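PDB 6MNZ: 3,4-dihydroxy-2-butanone 4-phosphate synthase from Acinetobacter baumannii, which probably converts D-ribulose 5-phosphate into formate and 3,4-dihydroxy-2-butanone 4-phosphate, a building block of riboflavin, with the help of magnesium or manganese ions. Local coordinates for residues Asp233-Val239 and Val289-Gly294; Met200-Val206 and Gly328-Ile333; Val40-Asn46 and Ala101-Ala105; Val56-Arg62 and Ile127-Ala132. One frame throughout, in Å; residues are numbered along the deposited sequence.

The four contacts illustrate how segments far apart in sequence come together in a two-domain chain. Contacts 3 and 4 lie in the DHBP synthase part and cross along the chain: helix 42-52 leads into strand 57-60 and helix 101-112 into strand 127-131, so the same units form a helix pair and a strand pair, centres about 16 Å apart. Contact 1 joins two strands of the GTP cyclohydrolase II-like part and is nested inside the loop closed by contact 2, whose helix 320-336 packs on its sheet, centres about 13 Å apart. Contact 2 ties helix 192-202 to that part, while contacts 1 and 3, one in each part, have centres about 47 Å apart.

Contact 1. Residues Asp233-Val239 and Val289-Gly294; sequences DIHLALV and VLVWIG
Leu238 and Leu290 sit opposite each other on one face of an antiparallel strand pair in the mixed sheet of the GTP cyclohydrolase II-like part, CB to CB 4.3 Å. Leu236 and Trp292 share that face, while Ala237 and Val291 point to the other, where helix 320-336 lies against them through Ile333. At the end of the pair Val239 and Val289 run side by side, with Val239 CG2 3.9 Å from Val289 CG2. The face bearing the leucines and Trp292 meets the second subunit, and Trp292 NE1 is hydrogen-bonded to Asp300 of that chain.

Two reciprocal pairs of backbone bonds hold the strands in register. Leu238 N gives to Leu290 O at 2.8 Å and Leu290 N returns a bond to Leu238 O; Leu236 and Trp292 repeat the exchange. Between them, the CA of Ala237 approaches Leu290 O in a CA-H...O contact.

At the other end of the pair, where strand 235-239 begins, lies the polar edge around His235. Its CG is anti to the carbonyl carbon (chi1 -49°), which swings the ring alongside the chain at Ile293 and Gly294. Trp292 O and Ile293 CA lie at the ring edge, near its plane, and CE1 is 3.7 Å from Ile293 CG2.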
loop_
_atom_site.group_PDB
_atom_site.type_symbol
_atom_site.label_atom_id
_atom_site.label_comp_id
_atom_site.label_asym_id
_atom_site.label_seq_id
_atom_site.Cartn_x
_atom_site.Cartn_y
_atom_site.Cartn_z
ATOM N N ASP A 233 11.510 -3.177 4.682
ATOM C CA ASP A 233 12.031 -4.391 4.073
ATOM C C ASP A 233 12.155 -5.463 5.144
ATOM O O ASP A 233 12.376 -5.161 6.319
ATOM C CB ASP A 233 13.391 -4.131 3.419
ATOM C CG ASP A 233 14.295 -3.280 4.291
ATOM O OD1 ASP A 233 14.479 -3.636 5.476
ATOM O OD2 ASP A 233 14.899 -2.320 3.768
ATOM N N ILE A 234 12.029 -6.719 4.729
ATOM C CA ILE A 234 12.798 -7.820 5.296
ATOM C C ILE A 234 13.451 -8.589 4.150
ATOM O O ILE A 234 12.762 -8.997 3.208
ATOM C CB ILE A 234 11.912 -8.734 6.163
ATOM C CG1 ILE A 234 12.734 -9.861 6.787
ATOM C CG2 ILE A 234 10.743 -9.245 5.349
ATOM C CD1 ILE A 234 13.517 -9.412 7.999
ATOM N N HIS A 235 14.780 -8.594 4.123
ATOM C CA HIS A 235 15.537 -9.228 3.052
ATOM C C HIS A 235 15.943 -10.645 3.439
ATOM O O HIS A 235 16.296 -10.918 4.588
ATOM C CB HIS A 235 16.787 -8.415 2.710
ATOM C CG HIS A 235 16.522 -6.956 2.514
ATOM N ND1 HIS A 235 16.205 -6.418 1.287
ATOM C CD2 HIS A 235 16.651 -5.907 3.360
ATOM C CE1 HIS A 235 15.978 -5.124 1.425
ATOM N NE2 HIS A 235 16.307 -4.778 2.656
ATOM N N LEU A 236 15.996 -11.521 2.438
ATOM C CA LEU A 236 16.333 -12.921 2.644
ATOM C C LEU A 236 17.583 -13.292 1.858
ATOM O O LEU A 236 17.931 -12.651 0.861
ATOM C CB LEU A 236 15.176 -13.835 2.229
ATOM C CG LEU A 236 13.868 -13.616 2.988
ATOM C CD1 LEU A 236 12.750 -14.393 2.329
ATOM C CD2 LEU A 236 14.018 -14.022 4.440
ATOM N N ALA A 237 18.209 -14.393 2.273
ATOM C CA ALA A 237 19.311 -14.988 1.519
ATOM C C ALA A 237 19.237 -16.499 1.681
ATOM O O ALA A 237 19.278 -17.000 2.809
ATOM C CB ALA A 237 20.657 -14.450 1.997
ATOM N N LEU A 238 18.896 -17.188 0.594
ATOM C CA LEU A 238 18.908 -18.645 0.552
ATOM C C LEU A 238 20.305 -19.136 0.190
ATOM O O LEU A 238 20.833 -18.787 -0.871
ATOM C CB LEU A 238 17.882 -19.158 -0.456
ATOM C CG LEU A 238 16.428 -19.155 0.018
ATOM C CD1 LEU A 238 15.898 -17.735 0.106
ATOM C CD2 LEU A 238 15.561 -19.995 -0.908
ATOM N N VAL A 239 20.926 -19.881 1.103
ATOM C CA VAL A 239 22.297 -20.352 0.946
ATOM C C VAL A 239 22.288 -21.872 0.863
ATOM O O VAL A 239 21.516 -22.537 1.564
ATOM C CB VAL A 239 23.199 -19.880 2.106
ATOM C CG1 VAL A 239 24.628 -20.355 1.895
ATOM C CG2 VAL A 239 23.148 -18.367 2.227
ATOM N N VAL A 289 24.264 -18.503 -3.479
ATOM C CA VAL A 289 23.329 -17.705 -2.695
ATOM C C VAL A 289 22.312 -17.067 -3.633
ATOM O O VAL A 289 22.681 -16.371 -4.577
ATOM C CB VAL A 289 24.062 -16.633 -1.864
ATOM C CG1 VAL A 289 23.066 -15.814 -1.054
ATOM C CG2 VAL A 289 25.095 -17.277 -0.948
ATOM N N LEU A 290 21.030 -17.247 -3.331
ATOM C CA LEU A 290 19.977 -16.388 -3.858
ATOM C C LEU A 290 19.681 -15.299 -2.836
ATOM O O LEU A 290 19.400 -15.599 -1.671
ATOM C CB LEU A 290 18.714 -17.190 -4.169
ATOM C CG LEU A 290 17.613 -16.413 -4.891
ATOM C CD1 LEU A 290 16.918 -17.295 -5.913
ATOM C CD2 LEU A 290 16.607 -15.842 -3.900
ATOM N N VAL A 291 19.831 -14.048 -3.249
ATOM C CA VAL A 291 19.374 -12.921 -2.453
ATOM C C VAL A 291 17.966 -12.541 -2.889
ATOM O O VAL A 291 17.577 -12.711 -4.047
ATOM C CB VAL A 291 20.336 -11.723 -2.571
ATOM C CG1 VAL A 291 20.055 -10.707 -1.477
ATOM C CG2 VAL A 291 21.779 -12.200 -2.507
ATOM N N TRP A 292 17.243 -11.890 -1.980
ATOM C CA TRP A 292 15.887 -11.425 -2.242
ATOM C C TRP A 292 15.718 -10.066 -1.586
ATOM O O TRP A 292 15.896 -9.937 -0.370
ATOM C CB TRP A 292 14.844 -12.413 -1.707
ATOM C CG TRP A 292 13.428 -11.963 -1.920
ATOM C CD1 TRP A 292 12.693 -11.162 -1.098
ATOM C CD2 TRP A 292 12.539 -12.394 -2.958
ATOM N NE1 TRP A 292 11.416 -11.031 -1.583
ATOM C CE2 TRP A 292 11.291 -11.787 -2.719
ATOM C CE3 TRP A 292 12.694 -13.189 -4.098
ATOM C CZ2 TRP A 292 10.234 -11.873 -3.623
ATOM C CZ3 TRP A 292 11.624 -13.316 -4.968
ATOM C CH2 TRP A 292 10.424 -12.633 -4.745
ATOM N N ILE A 293 15.382 -9.059 -2.385
ATOM C CA ILE A 293 15.138 -7.720 -1.862
ATOM C C ILE A 293 13.725 -7.671 -1.301
ATOM O O ILE A 293 12.752 -7.912 -2.025
ATOM C CB ILE A 293 15.326 -6.645 -2.946
ATOM C CG1 ILE A 293 16.495 -6.951 -3.883
ATOM C CG2 ILE A 293 15.547 -5.287 -2.286
ATOM C CD1 ILE A 293 16.262 -6.476 -5.325
ATOM N N GLY A 294 13.599 -7.183 -0.071
ATOM C CA GLY A 294 12.290 -6.835 0.443
ATOM C C GLY A 294 11.712 -5.637 -0.291
ATOM O O GLY A 294 12.407 -4.662 -0.582
#

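Contact 2. Residues Met200-Val206 and Gly328-Ile333; sequences MTNEQTV and GVGAQI
Gln332 reaches from helix 320-336 to the backbone at Thr205 and Val206, and its amide oxygen supplies the polar part of the contact. OE1 accepts from Thr205 N at 2.9 Å, with the donor tilted 27° from the carbonyl plane, and takes a weak, bent bond from Val206 N. One oxygen thus serves two successive peptide N-H groups, the second only weakly, where the turn passes into strand 206-215. The glutamine side chain is extended beyond CG (chi2 178°), which carries the amide across to them from the helix. Within the turn, Thr205 OG1 makes a weak bond to Glu203 O.

The apolar contacts flank this amide. Met200, bent at chi2 and again at chi3, lays its CG 4.0 Å from Gly328 CA and brings its CE methyl to 3.8 Å from Val329 CG2. The methionine and Gln332 side chains cross at about a right angle, SD 3.5 Å from NE2. Val206 faces the helix with both branches: CG2 lies 4.2 Å from Val329 CG1, and CG1 is equally far from Ile333 CG1.

The contact thus sets the end of helix 192-202 and the turn leading into strand 206-215 against helix 320-336. Glu228 of strand 220-228 touches Met200, Thr205 and Val329, while Val329 and Ile333 continue onto His235 of strand 235-239.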
loop_
_atom_site.group_PDB
_atom_site.type_symbol
_atom_site.label_atom_id
_atom_site.label_comp_id
_atom_site.label_asym_id
_atom_site.label_seq_id
_atom_site.Cartn_x
_atom_site.Cartn_y
_atom_site.Cartn_z
ATOM N N MET A 200 26.168 3.037 0.713
ATOM C CA MET A 200 26.265 1.585 0.688
ATOM C C MET A 200 27.701 1.100 0.835
ATOM O O MET A 200 27.915 -0.029 1.288
ATOM C CB MET A 200 25.664 1.042 -0.609
ATOM C CG MET A 200 24.175 1.305 -0.762
ATOM S SD MET A 200 23.174 0.588 0.557
ATOM C CE MET A 200 21.667 0.199 -0.332
ATOM N N THR A 201 28.686 1.941 0.523
ATOM C CA THR A 201 30.077 1.507 0.546
ATOM C C THR A 201 30.770 1.827 1.862
ATOM O O THR A 201 31.787 1.202 2.182
ATOM C CB THR A 201 30.861 2.158 -0.599
ATOM O OG1 THR A 201 30.865 3.582 -0.433
ATOM C CG2 THR A 201 30.243 1.805 -1.944
ATOM N N ASN A 202 30.296 2.842 2.589
ATOM C CA ASN A 202 30.989 3.345 3.769
ATOM C C ASN A 202 30.129 3.244 5.025
ATOM O O ASN A 202 30.454 3.861 6.045
ATOM C CB ASN A 202 31.432 4.791 3.547
ATOM C CG ASN A 202 32.369 4.935 2.364
ATOM O OD1 ASN A 202 31.960 5.359 1.283
ATOM N ND2 ASN A 202 33.648 4.653 2.587
ATOM N N GLU A 203 29.049 2.468 4.978
ATOM C CA GLU A 203 28.184 2.262 6.130
ATOM C C GLU A 203 27.699 0.820 6.142
ATOM O O GLU A 203 27.339 0.269 5.097
ATOM C CB GLU A 203 26.979 3.214 6.107
ATOM C CG GLU A 203 27.331 4.692 5.961
ATOM C CD GLU A 203 26.101 5.574 5.794
ATOM O OE1 GLU A 203 24.972 5.038 5.838
ATOM O OE2 GLU A 203 26.261 6.787 5.539
ATOM N N GLN A 204 27.622 0.236 7.336
ATOM C CA GLN A 204 26.939 -1.042 7.525
ATOM C C GLN A 204 25.445 -0.771 7.639
ATOM O O GLN A 204 24.944 -0.335 8.677
ATOM C CB GLN A 204 27.470 -1.771 8.752
ATOM C CG GLN A 204 27.076 -3.236 8.802
ATOM C CD GLN A 204 27.199 -3.831 10.191
ATOM O OE1 GLN A 204 26.737 -3.241 11.168
ATOM N NE2 GLN A 204 27.650 -5.077 10.256
ATOM N N THR A 205 24.755 -0.885 6.507
ATOM C CA THR A 205 23.347 -0.527 6.428
ATOM C C THR A 205 22.417 -1.707 6.679
ATOM O O THR A 205 21.266 -1.491 7.070
ATOM C CB THR A 205 23.041 0.084 5.058
ATOM O OG1 THR A 205 24.117 0.945 4.667
ATOM C CG2 THR A 205 21.754 0.888 5.106
ATOM N N VAL A 206 22.906 -2.939 6.555
ATOM C CA VAL A 206 22.065 -4.128 6.622
ATOM C C VAL A 206 22.502 -4.962 7.817
ATOM O O VAL A 206 23.689 -4.999 8.157
ATOM C CB VAL A 206 22.148 -4.954 5.321
ATOM C CG1 VAL A 206 21.373 -6.256 5.467
ATOM C CG2 VAL A 206 21.629 -4.142 4.136
ATOM N N GLY A 328 23.512 -2.750 -3.484
ATOM C CA GLY A 328 24.108 -2.408 -2.204
ATOM C C GLY A 328 23.563 -3.241 -1.060
ATOM O O GLY A 328 24.323 -3.713 -0.208
ATOM N N VAL A 329 22.245 -3.446 -1.026
ATOM C CA VAL A 329 21.667 -4.384 -0.069
ATOM C C VAL A 329 22.139 -5.799 -0.374
ATOM O O VAL A 329 22.665 -6.496 0.501
ATOM C CB VAL A 329 20.130 -4.287 -0.081
ATOM C CG1 VAL A 329 19.507 -5.406 0.751
ATOM C CG2 VAL A 329 19.685 -2.931 0.439
ATOM N N GLY A 330 22.080 -6.191 -1.646
ATOM C CA GLY A 330 22.532 -7.518 -2.023
ATOM C C GLY A 330 24.008 -7.743 -1.762
ATOM O O GLY A 330 24.414 -8.855 -1.418
ATOM N N ALA A 331 24.807 -6.675 -1.793
ATOM C CA ALA A 331 26.246 -6.823 -1.622
ATOM C C ALA A 331 26.625 -6.942 -0.150
ATOM O O ALA A 331 27.483 -7.757 0.207
ATOM C CB ALA A 331 26.979 -5.646 -2.265
ATOM N N GLN A 332 25.944 -6.196 0.723
ATOM C CA GLN A 332 26.206 -6.314 2.152
ATOM C C GLN A 332 25.744 -7.659 2.697
ATOM O O GLN A 332 26.406 -8.231 3.569
ATOM C CB GLN A 332 25.522 -5.176 2.906
ATOM C CG GLN A 332 26.054 -3.795 2.554
ATOM C CD GLN A 332 25.319 -2.680 3.279
ATOM O OE1 GLN A 332 24.897 -2.841 4.425
ATOM N NE2 GLN A 332 25.126 -1.556 2.597
ATOM N N ILE A 333 24.700 -8.238 2.102
ATOM C CA ILE A 333 24.300 -9.596 2.457
ATOM C C ILE A 333 25.399 -10.582 2.082
ATOM O O ILE A 333 25.728 -11.496 2.849
ATOM C CB ILE A 333 22.964 -9.953 1.780
ATOM C CG1 ILE A 333 21.821 -9.176 2.440
ATOM C CG2 ILE A 333 22.715 -11.454 1.844
ATOM C CD1 ILE A 333 20.471 -9.362 1.770
#

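Contact 3. Residues Val40-Asn46 and Ala101-Ala105; sequences VRPEDIN and AAERA
Ile45 packs against Ala101, Arg104 and Ala105 where the N-terminal turns of two helices cross in the DHBP synthase domain, their short axes 7.7 Å apart at closest approach and inclined by 110°. Its CB stands 3.8 Å from Ala101 O. At CB the side chain divides: CG2 comes 4.1 Å from Arg104 CB, whereas CG1, anti to the carbonyl carbon (chi1 -54°), lies 3.8 Å from Ala105 CB. At the tip, CD1 meets Val56 CG1, at 4.2 Å.

The close crossing is consistent with the small residues on the second helix, since Ala101, Ala102 and Ala105 have no side-chain atom beyond CB. Pro42 lies over Ala102, with its CB 3.8 Å from Ala102 CA, and Ala105 CB also approaches the proline nitrogen. No hydrogen bond joins the two segments. Arg104 meets Ile45 with its CB, while its NH2 is hydrogen-bonded to Ile99 O.

Just before the first helix, Arg41 is at the N-cap position and its carbonyl accepts from both Asp44 N and Ile45 N. Its side chain folds back into a salt bridge, NE meeting Asp44 OD2 on the syn side, 26° out of the carboxylate plane, at 2.9 Å.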
loop_
_atom_site.group_PDB
_atom_site.type_symbol
_atom_site.label_atom_id
_atom_site.label_comp_id
_atom_site.label_asym_id
_atom_site.label_seq_id
_atom_site.Cartn_x
_atom_site.Cartn_y
_atom_site.Cartn_z
ATOM N N VAL A 40 22.651 28.061 7.003
ATOM C CA VAL A 40 21.987 28.901 6.013
ATOM C C VAL A 40 21.929 30.338 6.514
ATOM O O VAL A 40 21.605 30.597 7.682
ATOM C CB VAL A 40 20.582 28.363 5.698
ATOM C CG1 VAL A 40 19.616 28.675 6.829
ATOM C CG2 VAL A 40 20.078 28.944 4.382
ATOM N N ARG A 41 22.171 31.279 5.615
ATOM C CA ARG A 41 22.282 32.694 5.936
ATOM C C ARG A 41 21.419 33.496 4.978
ATOM O O ARG A 41 21.003 32.984 3.933
ATOM C CB ARG A 41 23.740 33.170 5.852
ATOM C CG ARG A 41 24.713 32.324 6.662
ATOM C CD ARG A 41 26.157 32.606 6.284
ATOM N NE ARG A 41 26.402 32.410 4.858
ATOM C CZ ARG A 41 27.574 32.606 4.264
ATOM N NH1 ARG A 41 28.668 32.781 4.993
ATOM N NH2 ARG A 41 27.675 32.496 2.946
ATOM N N PRO A 42 20.987 34.695 5.387
ATOM C CA PRO A 42 20.162 35.526 4.500
ATOM C C PRO A 42 20.633 35.518 3.054
ATOM O O PRO A 42 19.843 35.249 2.144
ATOM C CB PRO A 42 20.287 36.923 5.120
ATOM C CG PRO A 42 20.483 36.658 6.587
ATOM C CD PRO A 42 21.163 35.309 6.718
ATOM N N GLU A 43 21.921 35.779 2.829
ATOM C CA GLU A 43 22.431 35.847 1.465
ATOM C C GLU A 43 22.387 34.497 0.764
ATOM O O GLU A 43 22.367 34.457 -0.471
ATOM C CB GLU A 43 23.864 36.381 1.457
ATOM C CG GLU A 43 24.003 37.813 0.952
ATOM C CD GLU A 43 23.371 38.025 -0.414
ATOM O OE1 GLU A 43 22.380 38.781 -0.493
ATOM O OE2 GLU A 43 23.768 37.326 -1.371
ATOM N N ASP A 44 22.270 33.399 1.513
ATOM C CA ASP A 44 22.125 32.091 0.883
ATOM C C ASP A 44 20.724 31.907 0.312
ATOM O O ASP A 44 20.569 31.501 -0.845
ATOM C CB ASP A 44 22.445 30.986 1.889
ATOM C CG ASP A 44 23.914 30.945 2.258
ATOM O OD1 ASP A 44 24.739 30.637 1.374
ATOM O OD2 ASP A 44 24.235 31.147 3.449
ATOM N N ILE A 45 19.696 32.299 1.068
ATOM C CA ILE A 45 18.335 32.260 0.541
ATOM C C ILE A 45 18.206 33.186 -0.660
ATOM O O ILE A 45 17.550 32.852 -1.654
ATOM C CB ILE A 45 17.323 32.624 1.644
ATOM C CG1 ILE A 45 17.518 31.736 2.875
ATOM C CG2 ILE A 45 15.899 32.498 1.120
ATOM C CD1 ILE A 45 17.443 30.249 2.587
ATOM N N ASN A 46 18.865 34.346 -0.610
ATOM C CA ASN A 46 18.740 35.309 -1.699
ATOM C C ASN A 46 19.382 34.786 -2.977
ATOM O O ASN A 46 18.852 34.994 -4.074
ATOM C CB ASN A 46 19.366 36.643 -1.298
ATOM C CG ASN A 46 19.203 37.705 -2.368
ATOM O OD1 ASN A 46 20.183 38.274 -2.847
ATOM N ND2 ASN A 46 17.961 37.967 -2.762
ATOM N N ALA A 101 14.454 37.533 2.407
ATOM C CA ALA A 101 15.543 36.563 2.419
ATOM C C ALA A 101 16.019 36.294 3.841
ATOM O O ALA A 101 16.132 35.138 4.263
ATOM C CB ALA A 101 16.697 37.063 1.550
ATOM N N ALA A 102 16.232 37.356 4.618
ATOM C CA ALA A 102 16.636 37.186 6.009
ATOM C C ALA A 102 15.568 36.446 6.804
ATOM O O ALA A 102 15.888 35.627 7.674
ATOM C CB ALA A 102 16.929 38.548 6.640
ATOM N N GLU A 103 14.309 36.865 6.660
ATOM C CA GLU A 103 13.248 36.319 7.499
ATOM C C GLU A 103 13.031 34.836 7.220
ATOM O O GLU A 103 12.956 34.030 8.155
ATOM C CB GLU A 103 11.952 37.098 7.278
ATOM C CG GLU A 103 11.945 38.477 7.922
ATOM C CD GLU A 103 10.554 39.091 7.994
ATOM O OE1 GLU A 103 10.463 40.333 8.112
ATOM O OE2 GLU A 103 9.570 38.332 8.131
ATOM N N ARG A 104 13.079 34.440 5.947
ATOM C CA ARG A 104 13.052 33.022 5.612
ATOM C C ARG A 104 14.226 32.288 6.247
ATOM O O ARG A 104 14.044 31.269 6.924
ATOM C CB ARG A 104 13.068 32.847 4.094
ATOM C CG ARG A 104 11.694 32.885 3.453
ATOM C CD ARG A 104 11.764 32.523 1.982
ATOM N NE ARG A 104 11.421 33.651 1.124
ATOM C CZ ARG A 104 11.519 33.636 -0.199
ATOM N NH1 ARG A 104 11.915 32.535 -0.821
ATOM N NH2 ARG A 104 11.205 34.715 -0.902
ATOM N N ALA A 105 15.445 32.782 6.021
ATOM C CA ALA A 105 16.610 32.246 6.714
ATOM C C ALA A 105 16.359 32.156 8.215
ATOM O O ALA A 105 16.509 31.088 8.818
ATOM C CB ALA A 105 17.835 33.112 6.422
#

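Contact 4. Residues Val56-Arg62 and Ile127-Ala132; sequences VCLTLSR and IFPLMA
Cys57 and Leu130 meet because each sends its gamma atom anti to its own carbonyl carbon (chi1 -66° and -50°): Leu130 CD1 comes to 3.6 Å from Cys57 CB, and the cysteine sulfur lies beside Phe128 CB. On the other face Leu58 CB packs against Ile127 CG2. There too Leu60 and Pro129 lie side by side, pointing the same way, with Leu60 CD1 3.8 Å from Pro129 CB.

These side chains stand on two parallel neighbours of the mixed sheet in the DHBP synthase domain, where 127-131 is the outermost strand within the chain. Leu58 N donates to Phe128 O and Leu130 N to Leu58 O, both from above the carbonyl plane. Further along the donors come nearly into line with the C=O bond: Leu60 N points almost directly at Leu130 O (2.7 Å, 178° at the hydrogen), and Ala132 N follows onto Leu60 O at 3.0 Å. Leu130 also touches Thr144, predicted to bind the sugar phosphate, which is consistent with the Cys57-Leu130 face lying close to the active site.

Just past strand 57-60, the aliphatic part of Arg62 crosses Met131 obliquely, CG to CG 3.6 Å. A water accepts from Arg62 N; its link to Ala132 O is doubtful.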
loop_
_atom_site.group_PDB
_atom_site.type_symbol
_atom_site.label_atom_id
_atom_site.label_comp_id
_atom_site.label_asym_id
_atom_site.label_seq_id
_atom_site.Cartn_x
_atom_site.Cartn_y
_atom_site.Cartn_z
ATOM N N VAL A 56 12.219 27.397 -2.427
ATOM C CA VAL A 56 13.104 27.163 -1.293
ATOM C C VAL A 56 12.392 26.273 -0.283
ATOM O O VAL A 56 11.334 26.633 0.245
ATOM C CB VAL A 56 13.539 28.488 -0.657
ATOM C CG1 VAL A 56 14.266 28.238 0.656
ATOM C CG2 VAL A 56 14.419 29.265 -1.623
ATOM N N CYS A 57 13.006 25.138 0.038
ATOM C CA CYS A 57 12.427 24.157 0.942
ATOM C C CYS A 57 13.469 23.756 1.975
ATOM O O CYS A 57 14.639 24.134 1.874
ATOM C CB CYS A 57 11.923 22.930 0.174
ATOM S SG CYS A 57 10.529 23.281 -0.926
ATOM N N LEU A 58 12.983 23.188 3.079
ATOM C CA LEU A 58 13.806 22.882 4.250
ATOM C C LEU A 58 13.594 21.412 4.604
ATOM O O LEU A 58 12.538 21.041 5.120
ATOM C CB LEU A 58 13.457 23.787 5.428
ATOM C CG LEU A 58 14.042 23.319 6.763
ATOM C CD1 LEU A 58 15.549 23.190 6.670
ATOM C CD2 LEU A 58 13.634 24.232 7.910
ATOM N N THR A 59 14.533 20.562 4.205
ATOM C CA THR A 59 14.408 19.137 4.471
ATOM C C THR A 59 14.629 18.855 5.955
ATOM O O THR A 59 15.526 19.434 6.574
ATOM C CB THR A 59 15.413 18.363 3.621
ATOM O OG1 THR A 59 16.746 18.700 4.027
ATOM C CG2 THR A 59 15.232 18.710 2.147
ATOM N N LEU A 60 13.685 18.134 6.561
ATOM C CA LEU A 60 13.758 17.743 7.961
ATOM C C LEU A 60 13.657 16.229 8.077
ATOM O O LEU A 60 12.878 15.588 7.363
ATOM C CB LEU A 60 12.636 18.371 8.807
ATOM C CG LEU A 60 12.775 19.826 9.249
ATOM C CD1 LEU A 60 12.799 20.686 8.037
ATOM C CD2 LEU A 60 11.631 20.278 10.167
ATOM N N SER A 61 14.195 15.726 9.182
ATOM C CA SER A 61 13.939 14.359 9.597
ATOM C C SER A 61 12.568 14.239 10.256
ATOM O O SER A 61 12.012 15.205 10.786
ATOM C CB SER A 61 15.024 13.885 10.562
ATOM O OG SER A 61 14.917 14.550 11.808
ATOM N N ARG A 62 12.065 13.002 10.293
ATOM C CA ARG A 62 10.811 12.724 10.983
ATOM C C ARG A 62 10.929 12.983 12.479
ATOM O O ARG A 62 10.025 13.567 13.089
ATOM C CB ARG A 62 10.387 11.280 10.724
ATOM C CG ARG A 62 9.955 11.022 9.293
ATOM C CD ARG A 62 9.500 9.584 9.089
ATOM N NE ARG A 62 8.410 9.217 9.989
ATOM C CZ ARG A 62 7.616 8.164 9.815
ATOM N NH1 ARG A 62 7.701 7.439 8.706
ATOM N NH2 ARG A 62 6.664 7.900 10.702
ATOM N N ILE A 127 8.276 29.276 4.498
ATOM C CA ILE A 127 9.247 28.203 4.336
ATOM C C ILE A 127 8.490 26.885 4.294
ATOM O O ILE A 127 7.473 26.722 4.978
ATOM C CB ILE A 127 10.286 28.207 5.477
ATOM C CG1 ILE A 127 11.276 29.364 5.296
ATOM C CG2 ILE A 127 11.018 26.871 5.554
ATOM C CD1 ILE A 127 12.088 29.301 4.017
ATOM N N PHE A 128 8.960 25.964 3.453
ATOM C CA PHE A 128 8.197 24.780 3.060
ATOM C C PHE A 128 8.989 23.543 3.452
ATOM O O PHE A 128 9.782 23.023 2.652
ATOM C CB PHE A 128 7.904 24.793 1.562
ATOM C CG PHE A 128 7.071 25.954 1.125
ATOM C CD1 PHE A 128 5.695 25.915 1.273
ATOM C CD2 PHE A 128 7.670 27.163 0.818
ATOM C CE1 PHE A 128 4.927 27.026 1.015
ATOM C CE2 PHE A 128 6.905 28.274 0.536
ATOM C CZ PHE A 128 5.529 28.197 0.605
ATOM N N PRO A 129 8.854 23.070 4.690
ATOM C CA PRO A 129 9.661 21.924 5.121
ATOM C C PRO A 129 9.209 20.647 4.436
ATOM O O PRO A 129 8.056 20.509 4.019
ATOM C CB PRO A 129 9.422 21.859 6.635
ATOM C CG PRO A 129 8.842 23.195 7.010
ATOM C CD PRO A 129 8.079 23.646 5.803
ATOM N N LEU A 130 10.153 19.722 4.286
ATOM C CA LEU A 130 9.904 18.436 3.652
ATOM C C LEU A 130 10.397 17.328 4.567
ATOM O O LEU A 130 11.494 17.423 5.127
ATOM C CB LEU A 130 10.597 18.350 2.290
ATOM C CG LEU A 130 10.348 19.536 1.356
ATOM C CD1 LEU A 130 11.185 19.416 0.095
ATOM C CD2 LEU A 130 8.876 19.627 1.009
ATOM N N MET A 131 9.547 16.329 4.788
ATOM C CA MET A 131 9.838 15.235 5.709
ATOM C C MET A 131 10.457 14.087 4.921
ATOM O O MET A 131 9.776 13.431 4.125
ATOM C CB MET A 131 8.563 14.792 6.420
ATOM C CG MET A 131 8.785 13.953 7.665
ATOM S SD MET A 131 7.234 13.395 8.406
ATOM C CE MET A 131 6.898 11.934 7.420
ATOM N N ALA A 132 11.744 13.840 5.144
ATOM C CA ALA A 132 12.400 12.677 4.569
ATOM C C ALA A 132 11.888 11.395 5.221
ATOM O O ALA A 132 11.329 11.402 6.321
ATOM C CB ALA A 132 13.916 12.787 4.730
HETATM O O HOH W 1 13.232 11.445 7.937
#